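Local structure of teicoplanin pseudoaglycone deacetylases Orf2 (Actinoplanes teichomyceticus, 3DFF) at residues Asp68-Ala71 with Val72-Arg75; Val136-Asp139 with Ile140-Ile143; Leu247-His250 with Ala251-Asn254; Pro51-Pro54 with Ala55-Arg58; Glu78-Ala81 with Ala82-Leu86. The protein is a zinc-dependent deacetylase that probably removes the acetyl group from the teicoplanin pseudoaglycone in the biosynthesis of this lipoglycopeptide antibiotic. All blocks are in the same frame, centred on the assembly; numbering follows the deposited sequence. Where two conformers were deposited one is given.

Interaction 1. Residues Asp68-Ala71 with Val72-Arg75; sequences DDDA and VLYR
Asp70 reaches over the first turn of helix 71-85 and caps it: its OD1 accepts the backbone N-H of Leu73 at 3.1 Å, and the nitrogen stands well above the carboxylate plane, 59° out of it. With CG anti to the backbone N (chi1 -174°) the carboxylate folds back against the helix, and its CG comes to 3.5 Å from Leu73 CB. A water completes the cap, donating to Asp70 OD1 and accepting from Val72 N at 3.0 Å. The same residue is the centre of an inverse gamma turn, closed by a weak bond from Ala71 N to Asp69 O.

The packed side lies along the backbone carbonyls. Asp70 O takes the N-H of Tyr74 at 3.2 Å in its carbonyl plane and also sits at the edge of the Tyr74 ring, 3.3 Å from CD1. Ala71 O accepts from Arg75 N at 2.9 Å and is brushed by Arg75 CG. Ala71 and Val72 are buried against Tyr100 of a neighbouring loop. On the outer side, Leu73 and Tyr74 are exposed, and Asp69 OD2, hydrogen-bonded to Ala66 N, stays 4.4 Å from Tyr74 CE1.

Arg75 leaves the contact for the interior, where it donates to Leu17 O, makes a cation-pi contact with Trp63 and comes within about 4 Å of the side chain of the zinc ligand His16. A negative cap at the positive end of the helix dipole is probably stabilising; it takes Leu73 N directly and reaches Val72 N through the water, both N-H groups of the first turn.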
# COMPACT_ATOMS: atom_id res chain seq x y z
N ASP A 68 -16.86 17.09 -3.70
CA ASP A 68 -15.77 17.99 -4.07
C ASP A 68 -14.80 18.32 -2.93
O ASP A 68 -13.96 19.22 -3.08
CB ASP A 68 -16.32 19.28 -4.70
CG ASP A 68 -16.80 19.08 -6.13
OD1 ASP A 68 -16.46 18.05 -6.76
OD2 ASP A 68 -17.51 19.99 -6.63
N ASP A 69 -14.89 17.59 -1.83
CA ASP A 69 -13.97 17.77 -0.69
C ASP A 69 -12.55 17.47 -1.12
O ASP A 69 -12.32 16.72 -2.09
CB ASP A 69 -14.35 16.84 0.47
CG ASP A 69 -15.44 17.41 1.38
OD1 ASP A 69 -15.78 18.60 1.24
OD2 ASP A 69 -15.95 16.65 2.23
N ASP A 70 -11.59 18.03 -0.39
CA ASP A 70 -10.17 17.75 -0.61
C ASP A 70 -9.86 16.43 0.08
O ASP A 70 -9.33 16.40 1.20
CB ASP A 70 -9.31 18.92 -0.10
CG ASP A 70 -7.83 18.76 -0.42
OD1 ASP A 70 -7.39 17.66 -0.80
OD2 ASP A 70 -7.08 19.76 -0.25
N ALA A 71 -10.20 15.33 -0.60
CA ALA A 71 -10.08 13.99 -0.04
C ALA A 71 -8.65 13.63 0.30
O ALA A 71 -8.41 12.98 1.30
CB ALA A 71 -10.68 12.97 -1.00
N VAL A 72 -7.72 14.04 -0.56
CA VAL A 72 -6.32 13.72 -0.32
C VAL A 72 -5.86 14.35 1.01
O VAL A 72 -5.17 13.70 1.79
CB VAL A 72 -5.40 14.19 -1.47
CG1 VAL A 72 -3.92 13.96 -1.12
CG2 VAL A 72 -5.77 13.45 -2.76
N LEU A 73 -6.24 15.61 1.26
CA LEU A 73 -5.91 16.24 2.54
C LEU A 73 -6.47 15.45 3.72
O LEU A 73 -5.75 15.16 4.67
CB LEU A 73 -6.38 17.71 2.61
CG LEU A 73 -5.98 18.49 3.86
CD1 LEU A 73 -4.45 18.55 4.02
CD2 LEU A 73 -6.58 19.87 3.82
N TYR A 74 -7.76 15.08 3.65
CA TYR A 74 -8.39 14.29 4.71
C TYR A 74 -7.61 13.00 4.93
O TYR A 74 -7.31 12.64 6.07
CB TYR A 74 -9.85 13.94 4.38
CG TYR A 74 -10.86 15.01 4.75
CD1 TYR A 74 -11.15 16.05 3.88
CD2 TYR A 74 -11.55 14.96 5.97
CE1 TYR A 74 -12.08 17.04 4.20
CE2 TYR A 74 -12.49 15.95 6.30
CZ TYR A 74 -12.74 16.99 5.40
OH TYR A 74 -13.66 17.97 5.71
N ARG A 75 -7.25 12.31 3.85
CA ARG A 75 -6.58 11.03 3.94
C ARG A 75 -5.14 11.16 4.43
O ARG A 75 -4.62 10.29 5.15
CB ARG A 75 -6.65 10.29 2.59
CG ARG A 75 -8.06 9.85 2.24
CD ARG A 75 -8.05 8.88 1.07
NE ARG A 75 -7.44 7.61 1.43
CZ ARG A 75 -7.19 6.63 0.56
NH1 ARG A 75 -7.48 6.80 -0.72
NH2 ARG A 75 -6.64 5.49 0.96
O HOH W 1 -8.05 15.92 -2.85

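Interaction 2. Residues Val136-Asp139 with Ile140-Ile143; sequences VADD and IRSI
Asp138 and Arg141, three residues apart on helix 126-147, form a salt bridge through OD1 and NH2. The modelled separation of 2.4 Å between these two atoms is too short to be taken literally, but the pairing fits the shape of the side chains: Arg141 is bent at chi3 (-64°), which curls it back over the preceding turn. The carboxylate and guanidinium planes stand 66° apart, so this is no flat two-pronged grip. Ala137 O lies under the centre of the guanidinium, 3.7 Å from its plane, and NH1 goes to a second partner, Glu177, in another salt bridge.

Backbone bonds form the regular alpha-helical ladder. Val136 O, Ala137 O, Asp138 O and Asp139 O accept from Ile140, Arg141, Ser142 and Ile143 N, the first at 2.9 Å and the last at 3.0 Å. Asp138 O also takes a hydrogen from a water at 2.7 Å, and the same water is hydrogen-bonded to Ser142 OG on the exposed flank. Asp139 directs its carboxylate to Arg94 instead, in a salt bridge outside the helix.

Apolar contact occupies the buried face. Val136 CG1 meets Ile140 CD1 at 3.8 Å, the two branches crossing at a slant, while Ile140 CG1 rests 3.3 Å from Val136 O. Ile140 and Ile143 both lean on Tyr41, with Ile13 and Leu11 of the neighbouring strand beneath, and Ala170 and Ala174 of helix 162-178 pack alongside. This is an amphipathic helix laid on a mainly parallel central sheet, as expected of the alpha/beta fold of PIG-L deacetylases.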
# COMPACT_ATOMS: atom_id res chain seq x y z
N VAL A 136 8.01 6.93 -10.54
CA VAL A 136 7.96 6.50 -9.16
C VAL A 136 9.32 5.95 -8.74
O VAL A 136 9.78 6.23 -7.62
CB VAL A 136 6.86 5.44 -8.93
CG1 VAL A 136 6.85 4.97 -7.48
CG2 VAL A 136 5.49 6.04 -9.28
N ALA A 137 9.94 5.17 -9.62
CA ALA A 137 11.27 4.61 -9.36
C ALA A 137 12.29 5.73 -9.11
O ALA A 137 13.13 5.61 -8.22
CB ALA A 137 11.70 3.73 -10.50
N ASP A 138 12.19 6.82 -9.87
CA ASP A 138 13.08 7.98 -9.68
C ASP A 138 12.95 8.52 -8.27
O ASP A 138 13.95 8.76 -7.57
CB ASP A 138 12.75 9.11 -10.68
CG ASP A 138 13.18 8.80 -12.11
OD1 ASP A 138 13.83 7.76 -12.36
OD2 ASP A 138 12.87 9.63 -13.00
N ASP A 139 11.71 8.76 -7.84
CA ASP A 139 11.44 9.28 -6.51
C ASP A 139 11.90 8.34 -5.40
O ASP A 139 12.46 8.78 -4.39
CB ASP A 139 9.95 9.62 -6.35
CG ASP A 139 9.59 10.94 -7.01
OD1 ASP A 139 10.31 11.37 -7.92
OD2 ASP A 139 8.60 11.55 -6.59
N ILE A 140 11.70 7.04 -5.59
CA ILE A 140 12.18 6.07 -4.60
C ILE A 140 13.70 6.07 -4.52
O ILE A 140 14.24 6.02 -3.41
CB ILE A 140 11.63 4.64 -4.83
CG1 ILE A 140 10.10 4.63 -4.70
CG2 ILE A 140 12.24 3.66 -3.81
CD1 ILE A 140 9.47 3.33 -5.22
N ARG A 141 14.37 6.17 -5.67
CA ARG A 141 15.84 6.25 -5.68
C ARG A 141 16.33 7.46 -4.90
O ARG A 141 17.27 7.35 -4.11
CB ARG A 141 16.36 6.28 -7.11
CG ARG A 141 16.55 4.87 -7.69
CD ARG A 141 17.34 4.88 -8.99
NE ARG A 141 16.62 5.61 -10.04
CZ ARG A 141 15.70 5.06 -10.83
NH1 ARG A 141 15.41 3.77 -10.75
NH2 ARG A 141 15.09 5.80 -11.74
N SER A 142 15.65 8.59 -5.08
CA SER A 142 15.99 9.82 -4.37
C SER A 142 15.83 9.64 -2.87
O SER A 142 16.70 10.03 -2.10
CB SER A 142 15.14 10.99 -4.88
OG SER A 142 15.42 11.22 -6.24
N ILE A 143 14.73 9.01 -2.45
CA ILE A 143 14.45 8.78 -1.05
C ILE A 143 15.45 7.79 -0.44
O ILE A 143 15.89 7.97 0.70
CB ILE A 143 12.98 8.35 -0.82
CG1 ILE A 143 12.05 9.51 -1.16
CG2 ILE A 143 12.74 7.90 0.61
CD1 ILE A 143 10.64 9.06 -1.51
O HOH W 2 16.25 9.85 -8.39

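Interaction 3. Residues Leu247-His250 with Ala251-Asn254; sequences LDEH and ARQN
Leu247 meets the following turn through its backbone: its carbonyl O accepts from Ala251 N at 3.1 Å, while its side chain turns to Phe223 and Leu188. Asp248 does likewise, its O taking Arg252 N, and its carboxylate forms a salt bridge with Arg219 of helix 216-226.

Glu249 carries the main side-chain contact. Bent at chi2 (51°), it runs beside Arg252, both chains pointing the same way, and Arg252 grips it side-on with two nitrogens: NE to OE1 at 3.0 Å and NH2 to OE2 at 3.1 Å. Both oxygens are met on their syn sides and lie close to the guanidinium plane; the two flat groups are turned 30° apart. A water donates to Glu249 OE2 at 2.6 Å and to Gln253 OE1, tying the neighbouring exposed side chain into the same cluster.

The His250 ring has the Asn254 amide beside it, ND2 3.7 Å from His250 NE2, the planes 77° apart. NE2 is hydrogen-bonded to Glu186, its partner in a zinc site that is empty in this model; ND1 is linked to a second water at 2.9 Å. The Asn254 N to His250 O bond is long and weak at 3.4 Å.

The bidentate pair probably restrains the rotation of both charged groups at the surface of helix 243-254, and the Glu186 bond probably limits rotation of the His250 ring, keeping together two zinc-binding residues.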
# COMPACT_ATOMS: atom_id res chain seq x y z
N LEU A 247 -9.07 -10.22 9.66
CA LEU A 247 -7.61 -10.11 9.82
C LEU A 247 -7.07 -11.10 10.86
O LEU A 247 -6.04 -11.72 10.65
CB LEU A 247 -7.21 -8.68 10.17
CG LEU A 247 -7.50 -7.61 9.10
CD1 LEU A 247 -6.96 -6.28 9.59
CD2 LEU A 247 -6.92 -7.95 7.73
N ASP A 248 -7.79 -11.24 11.97
CA ASP A 248 -7.40 -12.19 13.02
C ASP A 248 -7.44 -13.64 12.51
O ASP A 248 -6.53 -14.41 12.80
CB ASP A 248 -8.34 -12.05 14.22
CG ASP A 248 -7.93 -10.92 15.17
OD1 ASP A 248 -6.76 -10.49 15.15
OD2 ASP A 248 -8.80 -10.49 15.96
N GLU A 249 -8.49 -13.97 11.76
CA GLU A 249 -8.67 -15.31 11.22
C GLU A 249 -7.59 -15.62 10.18
O GLU A 249 -7.06 -16.73 10.13
CB GLU A 249 -10.06 -15.46 10.61
CG GLU A 249 -10.37 -16.85 9.97
CD GLU A 249 -10.07 -18.06 10.89
OE1 GLU A 249 -9.96 -17.88 12.13
OE2 GLU A 249 -9.94 -19.19 10.36
N HIS A 250 -7.24 -14.62 9.39
CA HIS A 250 -6.22 -14.82 8.39
C HIS A 250 -4.88 -15.13 9.05
O HIS A 250 -4.18 -16.05 8.63
CB HIS A 250 -6.10 -13.58 7.49
CG HIS A 250 -5.11 -13.75 6.38
ND1 HIS A 250 -5.37 -14.50 5.26
CD2 HIS A 250 -3.85 -13.28 6.24
CE1 HIS A 250 -4.31 -14.47 4.46
NE2 HIS A 250 -3.37 -13.75 5.05
N ALA A 251 -4.53 -14.35 10.07
CA ALA A 251 -3.31 -14.59 10.84
C ALA A 251 -3.36 -15.97 11.49
O ALA A 251 -2.36 -16.68 11.49
CB ALA A 251 -3.14 -13.53 11.89
N ARG A 252 -4.51 -16.34 12.05
CA ARG A 252 -4.64 -17.63 12.74
C ARG A 252 -4.41 -18.80 11.77
O ARG A 252 -3.74 -19.77 12.12
CB ARG A 252 -5.99 -17.74 13.44
CG ARG A 252 -6.10 -18.91 14.41
CD ARG A 252 -7.55 -19.36 14.60
NE ARG A 252 -8.09 -19.91 13.35
CZ ARG A 252 -7.77 -21.10 12.84
NH1 ARG A 252 -6.91 -21.90 13.45
NH2 ARG A 252 -8.31 -21.48 11.69
N GLN A 253 -4.93 -18.69 10.55
CA GLN A 253 -4.68 -19.69 9.50
C GLN A 253 -3.20 -19.98 9.28
O GLN A 253 -2.79 -21.13 9.10
CB GLN A 253 -5.21 -19.20 8.16
CG GLN A 253 -6.66 -19.41 7.94
CD GLN A 253 -7.09 -18.97 6.55
OE1 GLN A 253 -8.28 -18.88 6.26
NE2 GLN A 253 -6.12 -18.70 5.67
N ASN A 254 -2.40 -18.92 9.28
CA ASN A 254 -0.97 -19.01 8.97
C ASN A 254 -0.09 -19.31 10.17
O ASN A 254 1.13 -19.50 10.04
CB ASN A 254 -0.51 -17.72 8.31
CG ASN A 254 -1.05 -17.57 6.91
OD1 ASN A 254 -1.39 -18.55 6.24
ND2 ASN A 254 -1.12 -16.33 6.45
O HOH W 3 -9.96 -19.83 7.81
O HOH W 4 -8.02 -15.55 5.24

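Interaction 4. Residues Pro51-Pro54 with Ala55-Arg58; sequences PYSP and AAQR
Ser53 OG accepts the backbone N-H of Ala56 at 2.9 Å, the N-cap bond of helix 54-62. The hydroxyl sits between the backbone N and the carbonyl carbon (chi1 75°), which swings it over the end of the helix. Ser53 also receives Gln57 N on its own carbonyl O, again at 2.9 Å and nearly along the C=O axis. Gln57 then returns with its side-chain amide: NE2 donates to Tyr52 O at 2.9 Å, from 52° above that carbonyl plane although close to the plane of its own amide. The Gln57 side chain thus ties the residue before the cap to the first turn.

A serine cap followed by proline is a common helix start: Pro54 has no N-H, which the first helical position does not need for a helix bond, and its O accepts from Arg58 N.

Packing spreads outward from Tyr52. Its CB touches Gln57 CG at 3.9 Å and Ala56 CB at 4.0 Å, while the ring leaves the two segments to meet His60 edge-to-face and the Tyr100 ring at about 45°. Ser53 OG lies 3.5 Å from Ala56 CB, and beyond it the Ser53 side chain is backed by Trp108.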
# COMPACT_ATOMS: atom_id res chain seq x y z
N PRO A 51 -11.63 19.97 -11.00
CA PRO A 51 -12.74 19.01 -11.15
C PRO A 51 -12.35 17.55 -10.95
O PRO A 51 -11.30 17.11 -11.43
CB PRO A 51 -13.21 19.23 -12.60
CG PRO A 51 -12.56 20.50 -13.05
CD PRO A 51 -11.27 20.58 -12.29
N TYR A 52 -13.21 16.81 -10.23
CA TYR A 52 -13.04 15.37 -10.05
C TYR A 52 -13.94 14.62 -11.02
O TYR A 52 -14.99 15.12 -11.41
CB TYR A 52 -13.39 14.94 -8.62
CG TYR A 52 -12.53 15.53 -7.53
CD1 TYR A 52 -11.15 15.32 -7.51
CD2 TYR A 52 -13.09 16.28 -6.49
CE1 TYR A 52 -10.36 15.85 -6.50
CE2 TYR A 52 -12.31 16.83 -5.49
CZ TYR A 52 -10.95 16.61 -5.49
OH TYR A 52 -10.18 17.14 -4.49
N SER A 53 -13.55 13.41 -11.38
CA SER A 53 -14.37 12.57 -12.25
C SER A 53 -15.63 12.14 -11.49
O SER A 53 -15.63 12.15 -10.26
CB SER A 53 -13.59 11.34 -12.66
OG SER A 53 -13.50 10.42 -11.59
N PRO A 54 -16.70 11.75 -12.22
CA PRO A 54 -17.82 11.11 -11.52
C PRO A 54 -17.37 9.97 -10.62
O PRO A 54 -17.89 9.84 -9.50
CB PRO A 54 -18.70 10.59 -12.67
CG PRO A 54 -18.44 11.57 -13.77
CD PRO A 54 -16.97 11.88 -13.66
N ALA A 55 -16.43 9.14 -11.08
CA ALA A 55 -15.93 7.99 -10.30
C ALA A 55 -15.28 8.44 -8.99
O ALA A 55 -15.54 7.84 -7.93
CB ALA A 55 -14.93 7.18 -11.14
N ALA A 56 -14.46 9.48 -9.04
CA ALA A 56 -13.77 9.99 -7.86
C ALA A 56 -14.78 10.60 -6.89
O ALA A 56 -14.72 10.34 -5.68
CB ALA A 56 -12.73 11.01 -8.26
N GLN A 57 -15.75 11.33 -7.43
CA GLN A 57 -16.81 11.90 -6.61
C GLN A 57 -17.56 10.80 -5.89
O GLN A 57 -17.86 10.95 -4.71
CB GLN A 57 -17.77 12.73 -7.46
CG GLN A 57 -17.11 13.98 -7.99
CD GLN A 57 -18.03 14.79 -8.84
OE1 GLN A 57 -19.14 15.14 -8.42
NE2 GLN A 57 -17.58 15.14 -10.04
N ARG A 58 -17.84 9.69 -6.58
CA ARG A 58 -18.49 8.53 -5.95
C ARG A 58 -17.64 7.95 -4.82
O ARG A 58 -18.17 7.56 -3.77
CB ARG A 58 -18.80 7.46 -7.01
CG ARG A 58 -19.66 6.32 -6.49
CD ARG A 58 -19.78 5.19 -7.49
NE ARG A 58 -20.25 3.95 -6.87
CZ ARG A 58 -19.46 2.97 -6.44
NH1 ARG A 58 -18.14 3.07 -6.55
NH2 ARG A 58 -19.99 1.88 -5.89

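Interaction 5. Residues Glu78-Ala81 with Ala82-Leu86; sequences EDIA and ALDHL
The second half of helix 71-85, which lies against the edge strand 89-92 of the central sheet, brings Asp79 against Leu83 and Ile80 against Asp84, each one turn apart. Asp79 has CG anti to the backbone N (chi1 -173°), and its carboxylate slants over the Leu83 branch, OD2 3.3 Å from CD1 and OD1 3.6 Å from the same methyl. The carboxylate is buried yet well satisfied: OD1 is bonded to Tyr229 and OD2 to His92. Leu83 CG also rests 3.2 Å from Asp79 O.

As in any alpha-helix, the carbonyls of Glu78, Asp79, Ile80 and Ala81 accept from Ala82, Leu83, Asp84 and His85 N; the Glu78-Ala82 bond, O to N, measures 2.8 Å and the Ala81-His85 one 2.9 Å. Leu83 wedges between helix 19-33, at Val21, and His90 of the strand, a residue of a zinc site not occupied in this model. Helix 71-85 is one of the helices packed around the sheet of this alpha/beta fold.

Ile80 and Asp84 point the same way, with CG2 of Ile80 3.6 Å from OD2 of Asp84. Asp84 CG lies only 3.0 Å from Ile80 O, so the carboxylate crowds an acceptor near the negative end of the helix, which might slightly raise its affinity for a proton. At that end His85 NE2 is hydrogen-bonded to Gln224 of helix 216-226.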
# COMPACT_ATOMS: atom_id res chain seq x y z
N GLU A 78 -5.40 11.50 8.16
CA GLU A 78 -5.63 10.16 8.74
C GLU A 78 -4.34 9.36 8.82
O GLU A 78 -4.08 8.70 9.84
CB GLU A 78 -6.64 9.36 7.91
CG GLU A 78 -8.04 9.86 7.99
CD GLU A 78 -8.99 9.12 7.06
OE1 GLU A 78 -8.55 8.29 6.23
OE2 GLU A 78 -10.19 9.42 7.15
N ASP A 79 -3.55 9.40 7.75
CA ASP A 79 -2.31 8.65 7.67
C ASP A 79 -1.32 9.12 8.74
O ASP A 79 -0.63 8.32 9.37
CB ASP A 79 -1.71 8.80 6.28
CG ASP A 79 -0.51 7.92 6.04
OD1 ASP A 79 -0.63 6.66 6.09
OD2 ASP A 79 0.57 8.47 5.77
N ILE A 80 -1.26 10.44 8.94
CA ILE A 80 -0.35 10.98 9.94
C ILE A 80 -0.78 10.53 11.35
O ILE A 80 0.08 10.15 12.15
CB ILE A 80 -0.27 12.50 9.84
CG1 ILE A 80 0.38 12.88 8.50
CG2 ILE A 80 0.51 13.11 11.02
CD1 ILE A 80 0.22 14.38 8.15
N ALA A 81 -2.07 10.55 11.62
CA ALA A 81 -2.62 10.06 12.90
C ALA A 81 -2.28 8.57 13.07
O ALA A 81 -1.75 8.17 14.11
CB ALA A 81 -4.11 10.31 12.99
N ALA A 82 -2.53 7.77 12.04
CA ALA A 82 -2.27 6.32 12.11
C ALA A 82 -0.80 6.02 12.39
O ALA A 82 -0.49 5.26 13.32
CB ALA A 82 -2.73 5.61 10.82
N LEU A 83 0.09 6.64 11.62
CA LEU A 83 1.53 6.43 11.75
C LEU A 83 2.07 7.03 13.07
O LEU A 83 2.91 6.40 13.72
CB LEU A 83 2.27 6.98 10.52
CG LEU A 83 1.86 6.26 9.22
CD1 LEU A 83 2.45 6.93 7.99
CD2 LEU A 83 2.31 4.79 9.29
N ASP A 84 1.57 8.19 13.46
CA ASP A 84 1.87 8.75 14.81
C ASP A 84 1.50 7.74 15.90
O ASP A 84 2.23 7.57 16.87
CB ASP A 84 1.11 10.05 15.07
CG ASP A 84 1.71 11.27 14.38
OD1 ASP A 84 2.80 11.19 13.79
OD2 ASP A 84 1.05 12.34 14.46
N HIS A 85 0.37 7.05 15.73
CA HIS A 85 -0.06 6.05 16.72
C HIS A 85 0.90 4.88 16.82
O HIS A 85 1.11 4.34 17.93
CB HIS A 85 -1.48 5.56 16.46
CG HIS A 85 -2.10 4.88 17.64
ND1 HIS A 85 -2.58 5.58 18.73
CD2 HIS A 85 -2.30 3.57 17.92
CE1 HIS A 85 -3.06 4.73 19.62
NE2 HIS A 85 -2.89 3.50 19.15
N LEU A 86 1.48 4.48 15.68
CA LEU A 86 2.51 3.42 15.62
C LEU A 86 3.89 3.94 16.04
O LEU A 86 4.87 3.18 16.09
CB LEU A 86 2.61 2.81 14.22
CG LEU A 86 1.35 2.13 13.68
CD1 LEU A 86 1.61 1.61 12.27
CD2 LEU A 86 0.96 0.98 14.60

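How the interactions relate
Interactions 1 and 5 share helix 71-85, their centres about 16 Å apart, the first at its capped start and the second at its far half. Interaction 4 caps the preceding helix, 54-62, and touches interaction 1: Tyr52 OH probably hydrogen-bonds to Asp69 O at 3.2 Å, with centres about 12 Å apart. Interactions 2 and 3 stand about 34 Å apart, centre to centre, on opposite sides of the chain's centre. Bound zinc, held by His16, Asp19 and His164, is about 11 Å from the Asp79 side chain and about 13 Å from those of Val136 and Leu247. The His16 side chain lies about 8 Å from that of Asp79 and closer to that of Arg75 in interaction 1.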